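Local coordinates for protein MGS-M5 (Unidentified, PDB 4Q3N) that probably catalyses the NAD-dependent interconversion of L-lactate and pyruvate as an L-lactate dehydrogenase, at residues V7-G12 with V32-D37; V168-L173 with S185-G190; Y20-Q25 with A237-T242. All coordinates share one frame; numbering follows the deposited sequence.

Contact 1 (V7-G12 with V32-D37); sequences VVVGTG and VLLDID
Val7 and Val32 lie side by side in the pairing of strands 5-9 and 30-34, their side chains pointing the same way. On this face Val7 CG1 also packs against Leu34 CD1 at 3.9 Å. Val8 continues the parallel register: its N donates to Val32 O and its O accepts from Leu34 N, each at 2.8 Å. Its side chain emerges on the opposite face, covered by helices 13-25 and 38-49, where Val8 CB meets Leu33 CD2 at 4.0 Å. Val9 touches Leu34 more loosely. Gly10 N closes the backbone pairing on Leu34 O, and its phi of 106° would jam any CB against the preceding carbonyl. Thr11 then grips one oxygen of Asp35 twice, the carboxylate brought across by its CG lying anti to the backbone N (chi1 -164°). Thr11 N meets the anti lone pair of Asp35 OD2 at 2.8 Å, almost straight, whereas Thr11 OG1 reaches OD2 at 2.9 Å from above the carboxylate plane. The other oxygen, Asp35 OD1, accepts from Asp37 N at 2.7 Å in an Asx turn, leaving the carboxylate little freedom to rotate. In NAD-dependent relatives an acid at the end of the second strand commonly holds the adenosine ribose; the position of Asp35 is consistent with such a site. Strand 5-9, the glycine-rich turn, helix 13-25 and strand 30-34 form the beta-alpha-beta unit that opens a Rossmann fold.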
# COMPACT_ATOMS: atom_id res chain seq x y z
N VAL A 7 11.06 6.50 -18.14
CA VAL A 7 10.55 7.08 -19.37
C VAL A 7 9.79 5.96 -20.13
O VAL A 7 10.29 4.82 -20.23
CB VAL A 7 11.72 7.66 -20.25
CG1 VAL A 7 11.16 8.12 -21.64
CG2 VAL A 7 12.46 8.77 -19.50
N VAL A 8 8.59 6.27 -20.59
CA VAL A 8 7.80 5.35 -21.41
C VAL A 8 7.83 5.81 -22.90
O VAL A 8 7.40 6.93 -23.21
CB VAL A 8 6.34 5.26 -20.92
CG1 VAL A 8 5.53 4.28 -21.87
CG2 VAL A 8 6.31 4.79 -19.45
N VAL A 9 8.33 4.98 -23.80
CA VAL A 9 8.37 5.39 -25.22
C VAL A 9 7.22 4.66 -25.94
O VAL A 9 7.24 3.42 -26.06
CB VAL A 9 9.74 5.04 -25.91
CG1 VAL A 9 9.69 5.47 -27.45
CG2 VAL A 9 10.88 5.66 -25.16
N GLY A 10 6.25 5.42 -26.42
CA GLY A 10 5.11 4.89 -27.18
C GLY A 10 3.94 4.96 -26.23
O GLY A 10 3.94 4.27 -25.21
N THR A 11 2.96 5.79 -26.51
CA THR A 11 1.86 5.86 -25.54
C THR A 11 0.59 5.17 -26.12
O THR A 11 -0.48 5.74 -26.10
CB THR A 11 1.56 7.34 -25.13
OG1 THR A 11 1.28 8.10 -26.30
CG2 THR A 11 2.72 7.99 -24.41
N GLY A 12 0.71 3.95 -26.62
CA GLY A 12 -0.47 3.18 -27.02
C GLY A 12 -1.01 2.50 -25.73
O GLY A 12 -0.55 2.83 -24.65
N VAL A 32 8.00 10.06 -17.47
CA VAL A 32 8.02 10.91 -18.66
C VAL A 32 7.46 10.09 -19.81
O VAL A 32 7.87 8.94 -20.00
CB VAL A 32 9.41 11.42 -19.00
CG1 VAL A 32 9.36 12.29 -20.27
CG2 VAL A 32 10.04 12.22 -17.80
N LEU A 33 6.52 10.66 -20.55
CA LEU A 33 5.86 9.97 -21.65
C LEU A 33 6.38 10.53 -22.98
O LEU A 33 6.37 11.76 -23.19
CB LEU A 33 4.34 10.17 -21.58
CG LEU A 33 3.72 9.79 -20.22
CD1 LEU A 33 2.22 10.07 -20.30
CD2 LEU A 33 3.95 8.30 -19.85
N LEU A 34 6.84 9.63 -23.85
CA LEU A 34 7.33 10.02 -25.18
C LEU A 34 6.48 9.37 -26.26
O LEU A 34 6.17 8.19 -26.17
CB LEU A 34 8.78 9.59 -25.40
CG LEU A 34 9.90 10.58 -25.12
CD1 LEU A 34 9.78 11.10 -23.69
CD2 LEU A 34 11.29 9.91 -25.35
N ASP A 35 6.13 10.12 -27.28
CA ASP A 35 5.41 9.54 -28.39
C ASP A 35 5.73 10.34 -29.62
O ASP A 35 5.92 11.55 -29.52
CB ASP A 35 3.90 9.54 -28.14
CG ASP A 35 3.16 8.61 -29.08
OD1 ASP A 35 2.87 9.03 -30.21
OD2 ASP A 35 2.87 7.47 -28.70
N ILE A 36 5.78 9.71 -30.78
CA ILE A 36 6.00 10.47 -32.01
C ILE A 36 4.88 11.50 -32.18
O ILE A 36 5.06 12.54 -32.78
CB ILE A 36 6.12 9.53 -33.22
CG1 ILE A 36 6.31 10.34 -34.48
CG2 ILE A 36 4.92 8.62 -33.31
CD1 ILE A 36 7.49 11.33 -34.41
N ASP A 37 3.71 11.24 -31.61
CA ASP A 37 2.61 12.22 -31.67
C ASP A 37 2.70 12.99 -30.35
O ASP A 37 2.22 12.51 -29.30
CB ASP A 37 1.25 11.50 -31.85
CG ASP A 37 0.05 12.44 -31.81
OD1 ASP A 37 0.20 13.64 -31.54
OD2 ASP A 37 -1.08 11.96 -32.07

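Contact 2 (V168-L173 with S185-G190); sequences VHAYIL and SNANVG
His169 and Asn188 form a hydrogen-bonded pair of an antiparallel sheet in the C-terminal domain, with Val168 and Val189 as the adjoining non-hydrogen-bonded pair. His169 N donates to Asn188 O at 2.7 Å, and Asn188 N returns the bond to His169 O at 2.9 Å. Both side chains rise from the same face of the sheet and cross at a slant, ring and amide planes 56° apart. The imidazole owes its place to a chi1 of -51°, which sets CG beside the backbone N and carries the CD2 edge over to the partner strand. There, close to the ring plane, His169 CD2 lies 3.4 Å from Asn188 ND2 and 3.1 Å from Gly190 O. Asn188 adopts the less roomy rotamer, with CG between the backbone N and the carbonyl carbon (chi1 42°). This turns the amide forward along its own strand, toward Gly190, where Asn188 ND2 bonds to Gly190 O at 2.8 Å from above the carbonyl plane. The amide is thus pinned at its nitrogen while that same atom rests against the histidine edge. His169 also stacks on His169 of the second subunit, which places this sheet face at a subunit interface. One residue further on, the methyls of Ala170 and Ala187 meet, CB to CB at 3.6 Å, and Ala170 also rests on Leu153 of helix 147-161. Farther along, the strands diverge and direct pairing gives way to one water, which accepts from Tyr171 N at 2.8 Å and donates to Asn186 O at 2.6 Å.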
# COMPACT_ATOMS: atom_id res chain seq x y z
N VAL A 168 1.52 -19.91 -6.36
CA VAL A 168 1.77 -20.87 -7.43
C VAL A 168 3.08 -20.54 -8.09
O VAL A 168 3.22 -19.47 -8.66
CB VAL A 168 0.61 -20.88 -8.47
CG1 VAL A 168 0.95 -21.82 -9.66
CG2 VAL A 168 -0.72 -21.32 -7.77
N HIS A 169 4.07 -21.42 -8.00
CA HIS A 169 5.41 -21.05 -8.45
C HIS A 169 5.81 -21.93 -9.62
O HIS A 169 6.35 -23.01 -9.42
CB HIS A 169 6.43 -21.20 -7.35
CG HIS A 169 6.02 -20.51 -6.10
ND1 HIS A 169 5.73 -19.16 -6.06
CD2 HIS A 169 5.83 -20.99 -4.84
CE1 HIS A 169 5.42 -18.83 -4.82
NE2 HIS A 169 5.45 -19.91 -4.07
N ALA A 170 5.55 -21.44 -10.82
CA ALA A 170 5.76 -22.20 -12.04
C ALA A 170 6.00 -21.15 -13.13
O ALA A 170 5.50 -20.02 -12.99
CB ALA A 170 4.51 -23.05 -12.37
N TYR A 171 6.78 -21.52 -14.16
CA TYR A 171 7.22 -20.59 -15.21
C TYR A 171 6.76 -21.07 -16.58
O TYR A 171 6.71 -22.30 -16.85
CB TYR A 171 8.75 -20.45 -15.28
CG TYR A 171 9.44 -19.97 -14.00
CD1 TYR A 171 9.03 -18.82 -13.33
CD2 TYR A 171 10.49 -20.69 -13.47
CE1 TYR A 171 9.66 -18.41 -12.14
CE2 TYR A 171 11.14 -20.29 -12.28
CZ TYR A 171 10.72 -19.14 -11.64
OH TYR A 171 11.36 -18.78 -10.48
N ILE A 172 6.46 -20.11 -17.44
CA ILE A 172 6.49 -20.30 -18.88
C ILE A 172 7.85 -19.83 -19.36
O ILE A 172 8.29 -18.75 -18.95
CB ILE A 172 5.41 -19.48 -19.59
CG1 ILE A 172 4.04 -19.89 -19.05
CG2 ILE A 172 5.53 -19.63 -21.16
CD1 ILE A 172 3.55 -21.32 -19.60
N LEU A 173 8.53 -20.66 -20.16
CA LEU A 173 9.85 -20.35 -20.69
C LEU A 173 9.84 -20.27 -22.20
O LEU A 173 8.94 -20.81 -22.89
CB LEU A 173 10.89 -21.41 -20.28
CG LEU A 173 10.95 -21.58 -18.73
CD1 LEU A 173 11.93 -22.67 -18.38
CD2 LEU A 173 11.35 -20.28 -18.09
N SER A 185 8.60 -29.55 -14.71
CA SER A 185 9.50 -30.32 -13.84
C SER A 185 9.91 -29.49 -12.62
O SER A 185 10.34 -30.06 -11.60
CB SER A 185 10.76 -30.74 -14.60
OG SER A 185 11.45 -29.57 -15.04
N ASN A 186 9.83 -28.18 -12.74
CA ASN A 186 10.18 -27.24 -11.64
C ASN A 186 8.99 -26.37 -11.27
O ASN A 186 9.05 -25.14 -11.39
CB ASN A 186 11.34 -26.31 -12.03
CG ASN A 186 12.68 -27.01 -12.09
OD1 ASN A 186 13.54 -26.78 -11.24
ND2 ASN A 186 12.88 -27.84 -13.11
N ALA A 187 7.87 -26.98 -10.90
CA ALA A 187 6.66 -26.22 -10.61
C ALA A 187 6.19 -26.65 -9.24
O ALA A 187 6.22 -27.83 -8.95
CB ALA A 187 5.59 -26.46 -11.65
N ASN A 188 5.84 -25.70 -8.37
CA ASN A 188 5.29 -26.06 -7.09
C ASN A 188 4.18 -25.10 -6.63
O ASN A 188 3.94 -24.04 -7.22
CB ASN A 188 6.37 -26.16 -6.01
CG ASN A 188 7.38 -25.08 -6.08
OD1 ASN A 188 8.37 -25.21 -6.81
ND2 ASN A 188 7.19 -24.03 -5.29
N VAL A 189 3.46 -25.55 -5.62
CA VAL A 189 2.43 -24.72 -5.01
C VAL A 189 2.88 -24.56 -3.56
O VAL A 189 3.00 -25.54 -2.83
CB VAL A 189 1.03 -25.35 -5.14
CG1 VAL A 189 -0.03 -24.49 -4.42
CG2 VAL A 189 0.68 -25.51 -6.63
N GLY A 190 3.24 -23.34 -3.17
CA GLY A 190 3.83 -23.15 -1.85
C GLY A 190 5.22 -23.75 -1.97
O GLY A 190 6.03 -23.31 -2.79
O HOH W 1 8.23 -23.88 -13.56

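Contact 3 (Y20-Q25 with A237-T242); sequences YAMVNQ and ALVRIT
The carbonyl oxygen Leu238 O is gripped from opposite faces of its plane by the N and the hydroxyl of Thr242, a residue that faces Met22 across the contact. Thr242 OG1 donates to Leu238 O at 2.7 Å and also bonds to Tyr18 OH of helix 13-25. With the hydroxyl so engaged, the methyl is left anti to the backbone N and lies against the other helix, Thr242 CG2 standing 4.1 Å from Met22 SD. Val239 is the knob of the interface, and its two methyls divide the work. Val239 CG2 touches Ala21 CB at 3.6 Å and Met22 CG at 3.7 Å, the methionine sliding past in the opposite direction before it bends at chi3. Val239 CG1, anti to its own N (chi1 172°), meets the amide of Gln25, almost equally far from its oxygen and its nitrogen: 3.6 Å separates CG1 from Gln25 OE1. No hydrogen bond joins segments 20-25 and 237-242. Gln25 NE2 instead bonds to Asn24 OD1 of the third subunit, and Asn24 OD1 of this chain accepts from Gln25 NE2 of the third subunit in return. Replacing Gln25 with an alanine would probably leave Asn24 OD1 of the third subunit without this donor and uncover Val239 CG1. The axes of the two helical segments pass 9.6 Å apart at 57°. Helix 13-25, the first of the Rossmann fold, here packs on helix 232-246 of the C-terminal domain, a largely apolar contact between the two domains beside a subunit interface, in keeping with the two-domain fold of lactate and malate dehydrogenases.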
# COMPACT_ATOMS: atom_id res chain seq x y z
N TYR A 20 -0.42 3.89 -16.08
CA TYR A 20 -1.54 4.09 -15.16
C TYR A 20 -1.39 3.15 -13.97
O TYR A 20 -1.74 3.50 -12.85
CB TYR A 20 -2.85 3.80 -15.83
CG TYR A 20 -4.13 4.23 -15.12
CD1 TYR A 20 -4.30 5.55 -14.63
CD2 TYR A 20 -5.19 3.37 -15.07
CE1 TYR A 20 -5.55 5.92 -14.09
CE2 TYR A 20 -6.42 3.75 -14.55
CZ TYR A 20 -6.58 5.02 -14.09
OH TYR A 20 -7.83 5.33 -13.63
N ALA A 21 -0.98 1.92 -14.25
CA ALA A 21 -0.80 0.95 -13.15
C ALA A 21 0.26 1.46 -12.17
O ALA A 21 0.08 1.35 -10.93
CB ALA A 21 -0.44 -0.48 -13.73
N MET A 22 1.35 2.04 -12.70
CA MET A 22 2.39 2.65 -11.83
C MET A 22 1.86 3.78 -10.99
O MET A 22 2.23 3.90 -9.81
CB MET A 22 3.58 3.16 -12.65
CG MET A 22 4.50 1.97 -13.06
SD MET A 22 6.15 2.55 -13.39
CE MET A 22 5.81 3.51 -14.83
N VAL A 23 1.04 4.64 -11.59
CA VAL A 23 0.40 5.73 -10.85
C VAL A 23 -0.47 5.17 -9.72
O VAL A 23 -0.46 5.68 -8.59
CB VAL A 23 -0.44 6.62 -11.76
CG1 VAL A 23 -1.26 7.64 -10.94
CG2 VAL A 23 0.48 7.34 -12.75
N ASN A 24 -1.27 4.15 -10.00
CA ASN A 24 -2.12 3.60 -8.96
C ASN A 24 -1.37 2.81 -7.88
O ASN A 24 -1.87 2.68 -6.79
CB ASN A 24 -3.17 2.73 -9.60
CG ASN A 24 -4.29 3.59 -10.21
OD1 ASN A 24 -5.17 4.03 -9.46
ND2 ASN A 24 -4.22 3.90 -11.52
N GLN A 25 -0.23 2.21 -8.24
CA GLN A 25 0.60 1.50 -7.27
C GLN A 25 1.62 2.44 -6.62
O GLN A 25 2.27 2.02 -5.69
CB GLN A 25 1.33 0.30 -7.94
CG GLN A 25 0.36 -0.81 -8.40
CD GLN A 25 1.11 -2.10 -8.71
OE1 GLN A 25 2.12 -2.41 -8.03
NE2 GLN A 25 0.66 -2.86 -9.74
N ALA A 237 2.57 -6.73 -15.46
CA ALA A 237 3.84 -7.45 -15.55
C ALA A 237 4.98 -6.42 -15.61
O ALA A 237 6.00 -6.58 -14.92
CB ALA A 237 3.88 -8.37 -16.84
N LEU A 238 4.83 -5.39 -16.46
CA LEU A 238 5.88 -4.36 -16.57
C LEU A 238 6.08 -3.60 -15.23
O LEU A 238 7.21 -3.22 -14.86
CB LEU A 238 5.56 -3.35 -17.68
CG LEU A 238 5.57 -3.95 -19.11
CD1 LEU A 238 4.92 -3.01 -20.19
CD2 LEU A 238 7.02 -4.37 -19.50
N VAL A 239 4.98 -3.35 -14.53
CA VAL A 239 5.10 -2.73 -13.20
C VAL A 239 5.93 -3.61 -12.29
O VAL A 239 6.84 -3.14 -11.56
CB VAL A 239 3.72 -2.48 -12.57
CG1 VAL A 239 3.93 -2.03 -11.07
CG2 VAL A 239 3.01 -1.41 -13.40
N ARG A 240 5.67 -4.91 -12.33
CA ARG A 240 6.36 -5.81 -11.41
C ARG A 240 7.83 -5.86 -11.70
O ARG A 240 8.66 -5.91 -10.77
CB ARG A 240 5.79 -7.22 -11.48
CG ARG A 240 6.27 -8.13 -10.33
CD ARG A 240 5.74 -7.55 -8.93
NE ARG A 240 6.38 -8.16 -7.77
CZ ARG A 240 7.61 -7.88 -7.32
NH1 ARG A 240 8.40 -7.03 -7.97
NH2 ARG A 240 8.06 -8.49 -6.22
N ILE A 241 8.18 -5.87 -12.99
CA ILE A 241 9.60 -5.85 -13.38
C ILE A 241 10.24 -4.55 -12.90
O ILE A 241 11.31 -4.55 -12.31
CB ILE A 241 9.76 -6.00 -14.91
CG1 ILE A 241 9.32 -7.42 -15.34
CG2 ILE A 241 11.21 -5.73 -15.32
CD1 ILE A 241 8.96 -7.55 -16.89
N THR A 242 9.53 -3.45 -13.11
CA THR A 242 10.01 -2.13 -12.68
C THR A 242 10.26 -2.10 -11.16
O THR A 242 11.25 -1.54 -10.66
CB THR A 242 9.00 -1.05 -13.09
OG1 THR A 242 8.83 -1.11 -14.53
CG2 THR A 242 9.51 0.35 -12.69

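In the fold
Contact 1 and one side of contact 3 belong to the same beta-alpha-beta unit: helix 13-25 runs from the glycine-rich turn of contact 1 to the packing of contact 3, their centres about 16 Å apart and their nearest atoms about 5 Å. Contact 3 ties this nucleotide-binding half to the C-terminal domain, and the loop it closes contains contact 2, whose centre is about 23 Å away. Contacts 1 and 2 lie on opposite sides of the chain's centre, about 35 Å between centres. Contact 1 probably borders the NAD site, while contacts 2 and 3 adjoin different neighbouring subunits of the four-chain assembly. The sodium ion at Ile198, Met201 and Ile204 belongs to none of the three.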